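Local coordinates for protein subtilase cytotoxin subunit A (Escherichia coli, PDB 2IY9) that cleaves the endoplasmic reticulum chaperone BiP as the subtilisin-like serine protease subunit of an AB5 toxin, setting off stress and death of the host cell, at residues A56-L61 with L259-A263; N172-L176 with T293-K298; R241-N245 with L311-V315; A284-N289 with A326-C331. One frame throughout, in Å; residues are numbered along the deposited sequence.

Interaction 1. Residues A56-L61 with L259-A263; sequences AFIGGL and LRPDA
Ile58 and Leu259 form the centre of an apolar contact between two loops. CD1 of Ile58 lies 3.9 Å from CD2 of Leu259 and the same distance from CB of Ala263, so the ethyl arm of the isoleucine fills the bend of the 259-263 chain. Its CG1 sits between backbone N and carbonyl carbon (chi1 60°), which directs CD1 at the opposing backbone, 3.5 Å from O of Arg260. CD2 of Leu259 in turn abuts O of Ile58 at 3.5 Å and also meets CD1 of Leu61, the two leucines sliding past one another. At the other end CB of Ala56 rests on CB of Pro261 (3.8 Å).

In the subtilase fold the loop 56-61 follows strand 47-52, which ends on the presumed charge-relay Asp52, while 259-263 holds the end of strand 256-259 and the turn toward strand 265-268. Pro261 also packs on helix 84-98, its side chain about 8 Å from that of the presumed charge-relay His89.

A type I turn is closed by Ala263 N to Arg260 O (2.9 Å), and Leu61 N bonds to O of Ile58. In the turn, NH2 of Arg260 donates to OD2 of Asp262 from above the carboxylate plane and also pairs with Glu84.

Interaction 2. Residues N172-L176 with T293-K298; sequences NNDRL and TATELK
The carboxamide of Asn173 turns its oxygen to Thr295 and its nitrogen to Thr293. OD1 accepts twice: from OG1 of Thr295 at 2.8 Å, which stands 39° above the amide plane, and from Thr295 N at 3.0 Å, tilted only 17° from it. ND2 crosses the Thr293 side chain obliquely, 3.5 Å from its CB. With CG anti to the backbone N (chi1 -157°), the amide reaches forward over the first turn of helix 294-304, and the two bonds to one oxygen fix its rotation. The backbone adds a third bond, Ala294 N to O of Asn173, nearly straight.

Next to these bonds CB of Ala294 packs on CD2 of Leu176 at 3.7 Å, and the other methyl of that leucine, CD1, touches CB of Leu297. Lys298 contributes its CB, while its extended chain carries NZ off to the carbonyls of Val215 and Asp213.

Asn173, the first residue past helix 160-172, has positive phi and starts the turn into strand 176-180 of the parallel sheet. The end of helix 160-172 is thus bonded to the N-terminal turn of helix 294-304, whose N-cap is Thr293, its OG1 accepting from Glu296 N.

Interaction 3. Residues R241-N245 with L311-V315; sequences RFGNN and LVDKV
Two irregular surface loops of the subtilase fold meet here, the one leading into edge strand 249-252 and the one joining strands 306-307 and 319-320. Asn244 makes the side-chain bond: its ND2 donates to O of Val312 at 2.6 Å, a short bond and close to straight (164°). The acceptor lies almost in the amide plane, and the amide comes to the carbonyl tilted 25° from the plane of that group. CG anti to the backbone N (chi1 -170°) carries ND2 to the Val312 carbonyl oxygen, with CB 3.3 Å from the same oxygen and ND2 3.7 Å from CG1 of Val312.

In addition, the main chain is pinned twice, by Gly243 N to O of Lys314 (2.9 Å) and Asn244 N to O of Asp313 (3.0 Å). Three successive carbonyls, of residues 312 to 314, therefore each receive one N-H from the opposing loop. They belong to a short stretch with helical torsions that lacks regular helix bonding, where O of Leu311 instead takes both Lys314 N and Val315 N. Gly243 has backbone angles that would jam a CB against the carbonyl O of Phe242, and that by itself calls for glycine.

Phe242 flanks the bonded strip. Its CB lies 3.8 Å from O of Lys314 and faces CB of that lysine, while CE1 approaches OD2 of Asp313 obliquely, at 4.2 Å. The ring also packs on Leu232, and the Asp313 carboxylate has its salt bridge with Arg189.

Interaction 4. Residues A284-N289 with A326-C331; sequences AMTSCN and AISMFC
Cys288 and Cys331 are joined by a disulfide (SG to SG 2.0 Å, chi3 89°) that staples the C-terminal turns of two nearly parallel helices. Their short axes run 12° apart at 8.8 Å. Helix 271-288 carries the presumed charge-relay Ser272 of the subtilase fold in its first turn, whereas helix 323-331 belongs to the A2 domain, the part that enters the pore of the SubB pentamer; the link thus ties A2 to the catalytic body.

Packing is tight in the buried layer of Ala284, Met285, Ala326 and Ile327. Met285 bends at its last torsion (chi3 66°), which curls CE back to 3.8 Å from CB of Phe330 while SD rests on CB of Ala326 at 3.9 Å. Its CG meets CG1 of Ile327, whose CD1 in turn reaches CB of Ala284.

The loose side is at Asn289, a partly exposed residue just past helix 271-288. It touches Phe330 lightly, its O in the ring plane at the edge, 3.9 Å from CZ. By contrast, the CD2 corner of that ring is pressed to 3.1 Å from O of Met285.

In the fold
From the N terminus, 56-61 opens interaction 1, which spans 197 residues to close on the hairpin segment 259-263 near the catalytic cleft. Before it closes, 172-176 opens interaction 2 and 241-245 opens interaction 3, so both cross it. Interaction 2 closes at 293-298, tying the entrance of an inner strand of the parallel sheet to helix 294-304; interaction 3, crossing it too, closes at 311-315 on a surface loop. Interaction 4 opens at 284-289, after interaction 1 is complete, and crosses interactions 2 and 3 before ending in the A2 helix. Only interactions 2 and 4 touch: CD2 of Leu297 packs on CZ of Phe330 at 3.7 Å, making helices 271-288, 294-304 and 323-331 one cluster.

Interaction 1. Residues A56-L61 with L259-A263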
loop_
_atom_site.group_PDB
_atom_site.type_symbol
_atom_site.label_atom_id
_atom_site.label_comp_id
_atom_site.label_asym_id
_atom_site.label_seq_id
_atom_site.Cartn_x
_atom_site.Cartn_y
_atom_site.Cartn_z
ATOM N N ALA A 56 12.718 -10.868 -1.720
ATOM C CA ALA A 56 14.129 -11.170 -1.898
ATOM C C ALA A 56 14.922 -9.947 -1.463
ATOM O O ALA A 56 14.899 -8.901 -2.136
ATOM C CB ALA A 56 14.416 -11.487 -3.352
ATOM N N PHE A 57 15.616 -10.074 -0.337
ATOM C CA PHE A 57 16.372 -8.949 0.220
ATOM C C PHE A 57 17.754 -8.860 -0.429
ATOM O O PHE A 57 18.775 -9.190 0.180
ATOM C CB PHE A 57 16.411 -9.015 1.752
ATOM C CG PHE A 57 15.068 -8.793 2.387
ATOM C CD1 PHE A 57 14.567 -7.504 2.556
ATOM C CD2 PHE A 57 14.288 -9.874 2.794
ATOM C CE1 PHE A 57 13.305 -7.298 3.138
ATOM C CE2 PHE A 57 13.018 -9.676 3.380
ATOM C CZ PHE A 57 12.540 -8.389 3.558
ATOM N N ILE A 58 17.735 -8.410 -1.685
ATOM C CA ILE A 58 18.908 -8.338 -2.570
ATOM C C ILE A 58 18.957 -6.920 -3.157
ATOM O O ILE A 58 17.978 -6.163 -3.034
ATOM C CB ILE A 58 18.837 -9.416 -3.714
ATOM C CG1 ILE A 58 17.583 -9.243 -4.595
ATOM C CG2 ILE A 58 18.851 -10.840 -3.136
ATOM C CD1 ILE A 58 17.752 -8.251 -5.742
ATOM N N GLY A 59 20.080 -6.551 -3.780
ATOM C CA GLY A 59 20.214 -5.229 -4.389
ATOM C C GLY A 59 19.934 -4.118 -3.396
ATOM O O GLY A 59 20.430 -4.157 -2.255
ATOM N N GLY A 60 19.124 -3.143 -3.815
ATOM C CA GLY A 60 18.701 -2.024 -2.957
ATOM C C GLY A 60 17.937 -2.374 -1.688
ATOM O O GLY A 60 17.763 -1.522 -0.812
ATOM N N LEU A 61 17.489 -3.621 -1.598
ATOM C CA LEU A 61 16.801 -4.145 -0.411
ATOM C C LEU A 61 17.720 -4.976 0.496
ATOM O O LEU A 61 17.265 -5.601 1.461
ATOM C CB LEU A 61 15.610 -4.995 -0.853
ATOM C CG LEU A 61 14.447 -4.216 -1.457
ATOM C CD1 LEU A 61 13.402 -5.191 -1.988
ATOM C CD2 LEU A 61 13.843 -3.247 -0.429
ATOM N N LEU A 259 12.254 -3.523 -8.591
ATOM C CA LEU A 259 13.300 -4.524 -8.430
ATOM C C LEU A 259 12.761 -5.955 -8.557
ATOM O O LEU A 259 11.671 -6.265 -8.048
ATOM C CB LEU A 259 13.958 -4.352 -7.054
ATOM C CG LEU A 259 15.189 -5.192 -6.704
ATOM C CD1 LEU A 259 16.349 -4.813 -7.619
ATOM C CD2 LEU A 259 15.565 -5.010 -5.233
ATOM N N ARG A 260 13.533 -6.814 -9.226
ATOM C CA ARG A 260 13.245 -8.255 -9.335
ATOM C C ARG A 260 14.221 -9.071 -8.459
ATOM O O ARG A 260 15.321 -8.594 -8.180
ATOM C CB ARG A 260 13.381 -8.711 -10.789
ATOM C CG ARG A 260 12.463 -8.009 -11.802
ATOM C CD ARG A 260 13.008 -8.188 -13.216
ATOM N NE ARG A 260 13.363 -9.583 -13.457
ATOM C CZ ARG A 260 12.516 -10.508 -13.901
ATOM N NH1 ARG A 260 11.254 -10.191 -14.176
ATOM N NH2 ARG A 260 12.935 -11.756 -14.069
ATOM N N PRO A 261 13.826 -10.293 -8.029
ATOM C CA PRO A 261 14.705 -11.142 -7.205
ATOM C C PRO A 261 16.064 -11.487 -7.826
ATOM O O PRO A 261 16.996 -11.805 -7.091
ATOM C CB PRO A 261 13.876 -12.411 -7.002
ATOM C CG PRO A 261 12.463 -11.951 -7.127
ATOM C CD PRO A 261 12.511 -10.930 -8.223
ATOM N N ASP A 262 16.173 -11.409 -9.153
ATOM C CA ASP A 262 17.442 -11.656 -9.838
ATOM C C ASP A 262 18.268 -10.376 -10.000
ATOM O O ASP A 262 19.255 -10.350 -10.747
ATOM C CB ASP A 262 17.215 -12.360 -11.193
ATOM C CG ASP A 262 16.407 -11.518 -12.179
ATOM O OD1 ASP A 262 16.049 -10.365 -11.853
ATOM O OD2 ASP A 262 16.123 -12.013 -13.297
ATOM N N ALA A 263 17.849 -9.320 -9.302
ATOM C CA ALA A 263 18.576 -8.048 -9.211
ATOM C C ALA A 263 18.413 -7.087 -10.388
ATOM O O ALA A 263 18.835 -5.937 -10.312
ATOM C CB ALA A 263 20.061 -8.279 -8.906
#

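Interaction 2. Residues N172-L176 with T293-K298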
loop_
_atom_site.group_PDB
_atom_site.type_symbol
_atom_site.label_atom_id
_atom_site.label_comp_id
_atom_site.label_asym_id
_atom_site.label_seq_id
_atom_site.Cartn_x
_atom_site.Cartn_y
_atom_site.Cartn_z
ATOM N N ASN A 172 -9.257 -0.559 17.429
ATOM C CA ASN A 172 -7.921 -0.473 18.031
ATOM C C ASN A 172 -7.215 0.837 17.701
ATOM O O ASN A 172 -6.429 1.346 18.498
ATOM C CB ASN A 172 -7.059 -1.663 17.586
ATOM C CG ASN A 172 -7.622 -3.004 18.046
ATOM O OD1 ASN A 172 -8.499 -3.061 18.911
ATOM N ND2 ASN A 172 -7.128 -4.087 17.454
ATOM N N ASN A 173 -7.491 1.361 16.505
ATOM C CA ASN A 173 -7.013 2.677 16.096
ATOM C C ASN A 173 -5.480 2.809 16.099
ATOM O O ASN A 173 -4.931 3.876 16.383
ATOM C CB ASN A 173 -7.666 3.761 16.972
ATOM C CG ASN A 173 -7.680 5.120 16.304
ATOM O OD1 ASN A 173 -7.452 5.235 15.096
ATOM N ND2 ASN A 173 -7.939 6.163 17.091
ATOM N N ASP A 174 -4.795 1.711 15.797
ATOM C CA ASP A 174 -3.335 1.682 15.885
ATOM C C ASP A 174 -2.650 1.455 14.540
ATOM O O ASP A 174 -1.560 1.982 14.299
ATOM C CB ASP A 174 -2.857 0.663 16.928
ATOM C CG ASP A 174 -3.464 -0.727 16.736
ATOM O OD1 ASP A 174 -4.335 -0.918 15.851
ATOM O OD2 ASP A 174 -3.058 -1.638 17.491
ATOM N N ARG A 175 -3.285 0.690 13.662
ATOM C CA ARG A 175 -2.636 0.304 12.398
ATOM C C ARG A 175 -3.497 0.633 11.188
ATOM O O ARG A 175 -4.725 0.748 11.298
ATOM C CB ARG A 175 -2.289 -1.188 12.395
ATOM C CG ARG A 175 -1.480 -1.628 13.603
ATOM C CD ARG A 175 -1.065 -3.104 13.521
ATOM N NE ARG A 175 -0.520 -3.544 14.801
ATOM C CZ ARG A 175 0.742 -3.363 15.185
ATOM N NH1 ARG A 175 1.614 -2.770 14.381
ATOM N NH2 ARG A 175 1.136 -3.800 16.373
ATOM N N LEU A 176 -2.834 0.775 10.037
ATOM C CA LEU A 176 -3.492 1.061 8.782
ATOM C C LEU A 176 -3.184 0.012 7.740
ATOM O O LEU A 176 -2.058 -0.476 7.656
ATOM C CB LEU A 176 -3.060 2.417 8.231
ATOM C CG LEU A 176 -3.589 3.622 9.003
ATOM C CD1 LEU A 176 -2.884 4.852 8.502
ATOM C CD2 LEU A 176 -5.140 3.724 8.896
ATOM N N THR A 293 -2.366 7.957 16.172
ATOM C CA THR A 293 -3.467 7.047 15.907
ATOM C C THR A 293 -3.542 6.798 14.412
ATOM O O THR A 293 -3.122 7.648 13.607
ATOM C CB THR A 293 -4.819 7.596 16.411
ATOM O OG1 THR A 293 -5.163 8.785 15.692
ATOM C CG2 THR A 293 -4.767 7.889 17.912
ATOM N N ALA A 294 -4.070 5.631 14.050
ATOM C CA ALA A 294 -4.397 5.300 12.666
ATOM C C ALA A 294 -5.305 6.371 12.064
ATOM O O ALA A 294 -5.092 6.811 10.932
ATOM C CB ALA A 294 -5.073 3.952 12.599
ATOM N N THR A 295 -6.299 6.810 12.840
ATOM C CA THR A 295 -7.237 7.831 12.368
ATOM C C THR A 295 -6.514 9.121 11.970
ATOM O O THR A 295 -6.792 9.685 10.903
ATOM C CB THR A 295 -8.368 8.102 13.392
ATOM O OG1 THR A 295 -9.122 6.897 13.595
ATOM C CG2 THR A 295 -9.322 9.189 12.877
ATOM N N GLU A 296 -5.573 9.571 12.800
ATOM C CA GLU A 296 -4.828 10.801 12.505
ATOM C C GLU A 296 -3.954 10.680 11.248
ATOM O O GLU A 296 -3.925 11.592 10.423
ATOM C CB GLU A 296 -3.984 11.273 13.699
ATOM C CG GLU A 296 -3.353 12.664 13.458
ATOM C CD GLU A 296 -2.235 13.040 14.425
ATOM O OE1 GLU A 296 -2.036 12.341 15.450
ATOM O OE2 GLU A 296 -1.550 14.058 14.150
ATOM N N LEU A 297 -3.235 9.565 11.117
ATOM C CA LEU A 297 -2.449 9.295 9.908
ATOM C C LEU A 297 -3.333 9.288 8.665
ATOM O O LEU A 297 -3.038 9.978 7.684
ATOM C CB LEU A 297 -1.695 7.968 10.035
ATOM C CG LEU A 297 -0.349 8.019 10.766
ATOM C CD1 LEU A 297 0.029 6.621 11.251
ATOM C CD2 LEU A 297 0.728 8.572 9.833
ATOM N N LYS A 298 -4.431 8.525 8.716
ATOM C CA LYS A 298 -5.350 8.438 7.578
ATOM C C LYS A 298 -5.937 9.807 7.215
ATOM O O LYS A 298 -5.913 10.202 6.041
ATOM C CB LYS A 298 -6.468 7.432 7.843
ATOM C CG LYS A 298 -7.470 7.307 6.689
ATOM C CD LYS A 298 -8.349 6.059 6.823
ATOM C CE LYS A 298 -9.394 6.039 5.719
ATOM N NZ LYS A 298 -10.254 4.840 5.828
#

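Interaction 3. Residues R241-N245 with L311-V315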
loop_
_atom_site.group_PDB
_atom_site.type_symbol
_atom_site.label_atom_id
_atom_site.label_comp_id
_atom_site.label_asym_id
_atom_site.label_seq_id
_atom_site.Cartn_x
_atom_site.Cartn_y
_atom_site.Cartn_z
ATOM N N ARG A 241 -8.965 -0.222 -11.484
ATOM C CA ARG A 241 -10.356 -0.221 -11.040
ATOM C C ARG A 241 -10.674 1.131 -10.395
ATOM O O ARG A 241 -9.757 1.885 -10.009
ATOM C CB ARG A 241 -10.612 -1.366 -10.068
ATOM C CG ARG A 241 -10.734 -2.683 -10.764
ATOM C CD ARG A 241 -11.141 -3.803 -9.832
ATOM N NE ARG A 241 -11.377 -5.014 -10.614
ATOM C CZ ARG A 241 -11.695 -6.198 -10.114
ATOM N NH1 ARG A 241 -11.835 -6.368 -8.803
ATOM N NH2 ARG A 241 -11.881 -7.219 -10.940
ATOM N N PHE A 242 -11.962 1.457 -10.303
ATOM C CA PHE A 242 -12.376 2.785 -9.863
ATOM C C PHE A 242 -13.793 2.785 -9.292
ATOM O O PHE A 242 -14.532 1.800 -9.401
ATOM C CB PHE A 242 -12.281 3.800 -11.018
ATOM C CG PHE A 242 -13.285 3.570 -12.130
ATOM C CD1 PHE A 242 -14.537 4.193 -12.103
ATOM C CD2 PHE A 242 -12.974 2.747 -13.200
ATOM C CE1 PHE A 242 -15.478 3.979 -13.130
ATOM C CE2 PHE A 242 -13.896 2.542 -14.248
ATOM C CZ PHE A 242 -15.149 3.150 -14.208
ATOM N N GLY A 243 -14.160 3.908 -8.686
ATOM C CA GLY A 243 -15.529 4.094 -8.233
ATOM C C GLY A 243 -15.601 4.883 -6.957
ATOM O O GLY A 243 -15.032 4.486 -5.936
ATOM N N ASN A 244 -16.300 6.014 -7.024
ATOM C CA ASN A 244 -16.567 6.819 -5.850
ATOM C C ASN A 244 -17.148 5.950 -4.732
ATOM O O ASN A 244 -17.990 5.083 -4.986
ATOM C CB ASN A 244 -17.511 7.966 -6.202
ATOM C CG ASN A 244 -17.643 8.967 -5.084
ATOM O OD1 ASN A 244 -18.336 8.724 -4.100
ATOM N ND2 ASN A 244 -16.972 10.097 -5.222
ATOM N N ASN A 245 -16.660 6.172 -3.513
ATOM C CA ASN A 245 -17.038 5.393 -2.314
ATOM C C ASN A 245 -16.398 3.991 -2.202
ATOM O O ASN A 245 -16.625 3.275 -1.217
ATOM C CB ASN A 245 -18.565 5.312 -2.147
ATOM C CG ASN A 245 -18.990 5.316 -0.689
ATOM O OD1 ASN A 245 -19.939 4.623 -0.304
ATOM N ND2 ASN A 245 -18.292 6.096 0.133
ATOM N N LEU A 311 -12.094 13.963 -11.093
ATOM C CA LEU A 311 -11.875 12.592 -10.605
ATOM C C LEU A 311 -12.901 12.110 -9.577
ATOM O O LEU A 311 -12.800 10.993 -9.076
ATOM C CB LEU A 311 -10.455 12.454 -10.025
ATOM C CG LEU A 311 -9.299 12.611 -11.024
ATOM C CD1 LEU A 311 -7.948 12.541 -10.320
ATOM C CD2 LEU A 311 -9.369 11.574 -12.132
ATOM N N VAL A 312 -13.903 12.935 -9.280
ATOM C CA VAL A 312 -14.874 12.586 -8.237
ATOM C C VAL A 312 -15.651 11.281 -8.531
ATOM O O VAL A 312 -15.910 10.508 -7.614
ATOM C CB VAL A 312 -15.798 13.782 -7.889
ATOM C CG1 VAL A 312 -16.871 13.377 -6.869
ATOM C CG2 VAL A 312 -14.951 14.942 -7.333
ATOM N N ASP A 313 -15.987 11.008 -9.794
ATOM C CA ASP A 313 -16.668 9.736 -10.113
ATOM C C ASP A 313 -15.797 8.501 -9.869
ATOM O O ASP A 313 -16.323 7.420 -9.630
ATOM C CB ASP A 313 -17.198 9.683 -11.554
ATOM C CG ASP A 313 -18.014 8.417 -11.823
ATOM O OD1 ASP A 313 -19.078 8.250 -11.189
ATOM O OD2 ASP A 313 -17.580 7.571 -12.637
ATOM N N LYS A 314 -14.475 8.683 -9.934
ATOM C CA LYS A 314 -13.505 7.593 -9.906
ATOM C C LYS A 314 -12.925 7.372 -8.501
ATOM O O LYS A 314 -12.567 6.249 -8.143
ATOM C CB LYS A 314 -12.364 7.875 -10.904
ATOM C CG LYS A 314 -12.814 8.039 -12.384
ATOM C CD LYS A 314 -11.663 7.850 -13.393
ATOM C CE LYS A 314 -10.949 9.181 -13.717
ATOM N NZ LYS A 314 -9.831 9.139 -14.758
ATOM N N VAL A 315 -12.856 8.447 -7.711
ATOM C CA VAL A 315 -12.185 8.447 -6.410
ATOM C C VAL A 315 -12.976 9.339 -5.460
ATOM O O VAL A 315 -13.386 10.446 -5.835
ATOM C CB VAL A 315 -10.741 9.037 -6.522
ATOM C CG1 VAL A 315 -10.051 9.091 -5.147
ATOM C CG2 VAL A 315 -9.891 8.261 -7.519
#

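Interaction 4. Residues A284-N289 with A326-C331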
loop_
_atom_site.group_PDB
_atom_site.type_symbol
_atom_site.label_atom_id
_atom_site.label_comp_id
_atom_site.label_asym_id
_atom_site.label_seq_id
_atom_site.Cartn_x
_atom_site.Cartn_y
_atom_site.Cartn_z
ATOM N N ALA A 284 6.941 7.397 5.800
ATOM C CA ALA A 284 7.660 8.643 6.020
ATOM C C ALA A 284 6.986 9.495 7.096
ATOM O O ALA A 284 7.651 10.029 7.976
ATOM C CB ALA A 284 7.778 9.420 4.713
ATOM N N MET A 285 5.660 9.617 7.020
ATOM C CA MET A 285 4.890 10.315 8.046
ATOM C C MET A 285 5.069 9.681 9.429
ATOM O O MET A 285 5.317 10.387 10.422
ATOM C CB MET A 285 3.414 10.323 7.678
ATOM C CG MET A 285 3.105 11.023 6.365
ATOM S SD MET A 285 1.445 10.691 5.772
ATOM C CE MET A 285 0.395 11.467 6.986
ATOM N N THR A 286 4.982 8.352 9.495
ATOM C CA THR A 286 5.020 7.651 10.792
ATOM C C THR A 286 6.337 7.880 11.532
ATOM O O THR A 286 6.368 7.872 12.767
ATOM C CB THR A 286 4.803 6.133 10.659
ATOM O OG1 THR A 286 5.904 5.561 9.951
ATOM C CG2 THR A 286 3.500 5.810 9.939
ATOM N N SER A 287 7.418 8.087 10.775
ATOM C CA SER A 287 8.723 8.387 11.365
ATOM C C SER A 287 8.630 9.560 12.348
ATOM O O SER A 287 9.331 9.573 13.368
ATOM C CB SER A 287 9.779 8.660 10.282
ATOM O OG SER A 287 9.679 9.971 9.721
ATOM N N CYS A 288 7.744 10.512 12.047
ATOM C CA CYS A 288 7.570 11.734 12.850
ATOM C C CYS A 288 6.776 11.555 14.142
ATOM O O CYS A 288 6.937 12.335 15.091
ATOM C CB CYS A 288 6.951 12.840 11.995
ATOM S SG CYS A 288 8.112 13.378 10.737
ATOM N N ASN A 289 5.910 10.544 14.170
ATOM C CA ASN A 289 5.213 10.148 15.393
ATOM C C ASN A 289 4.599 8.771 15.225
ATOM O O ASN A 289 3.460 8.648 14.764
ATOM C CB ASN A 289 4.148 11.163 15.816
ATOM C CG ASN A 289 3.452 10.770 17.123
ATOM O OD1 ASN A 289 3.935 9.921 17.881
ATOM N ND2 ASN A 289 2.308 11.376 17.378
ATOM N N ALA A 326 1.207 15.975 2.761
ATOM C CA ALA A 326 1.017 14.936 3.782
ATOM C C ALA A 326 2.143 14.920 4.816
ATOM O O ALA A 326 1.887 14.914 6.023
ATOM C CB ALA A 326 0.875 13.551 3.135
ATOM N N ILE A 327 3.380 14.909 4.329
ATOM C CA ILE A 327 4.553 14.801 5.193
ATOM C C ILE A 327 4.740 16.103 5.977
ATOM O O ILE A 327 4.897 16.073 7.198
ATOM C CB ILE A 327 5.822 14.367 4.409
ATOM C CG1 ILE A 327 5.676 12.902 3.958
ATOM C CG2 ILE A 327 7.103 14.579 5.262
ATOM C CD1 ILE A 327 6.625 12.469 2.846
ATOM N N SER A 328 4.673 17.235 5.274
ATOM C CA SER A 328 4.738 18.558 5.907
ATOM C C SER A 328 3.715 18.712 7.037
ATOM O O SER A 328 4.082 19.051 8.159
ATOM C CB SER A 328 4.563 19.664 4.865
ATOM O OG SER A 328 4.822 20.937 5.436
ATOM N N MET A 329 2.445 18.437 6.747
ATOM C CA MET A 329 1.376 18.554 7.754
ATOM C C MET A 329 1.601 17.646 8.958
ATOM O O MET A 329 1.513 18.082 10.112
ATOM C CB MET A 329 0.000 18.257 7.145
ATOM C CG MET A 329 -0.603 19.388 6.311
ATOM S SD MET A 329 -0.636 21.026 7.099
ATOM C CE MET A 329 -1.733 20.767 8.497
ATOM N N PHE A 330 1.871 16.375 8.696
ATOM C CA PHE A 330 2.001 15.426 9.785
ATOM C C PHE A 330 3.242 15.704 10.626
ATOM O O PHE A 330 3.178 15.688 11.855
ATOM C CB PHE A 330 2.020 13.988 9.268
ATOM C CG PHE A 330 1.833 12.974 10.350
ATOM C CD1 PHE A 330 0.556 12.665 10.813
ATOM C CD2 PHE A 330 2.931 12.361 10.940
ATOM C CE1 PHE A 330 0.377 11.727 11.831
ATOM C CE2 PHE A 330 2.763 11.424 11.958
ATOM C CZ PHE A 330 1.485 11.106 12.403
ATOM N N CYS A 331 4.362 15.959 9.955
ATOM C CA CYS A 331 5.629 16.156 10.643
ATOM C C CYS A 331 5.747 17.516 11.336
ATOM O O CYS A 331 6.371 17.598 12.393
ATOM C CB CYS A 331 6.809 15.909 9.705
ATOM S SG CYS A 331 6.986 14.170 9.235
#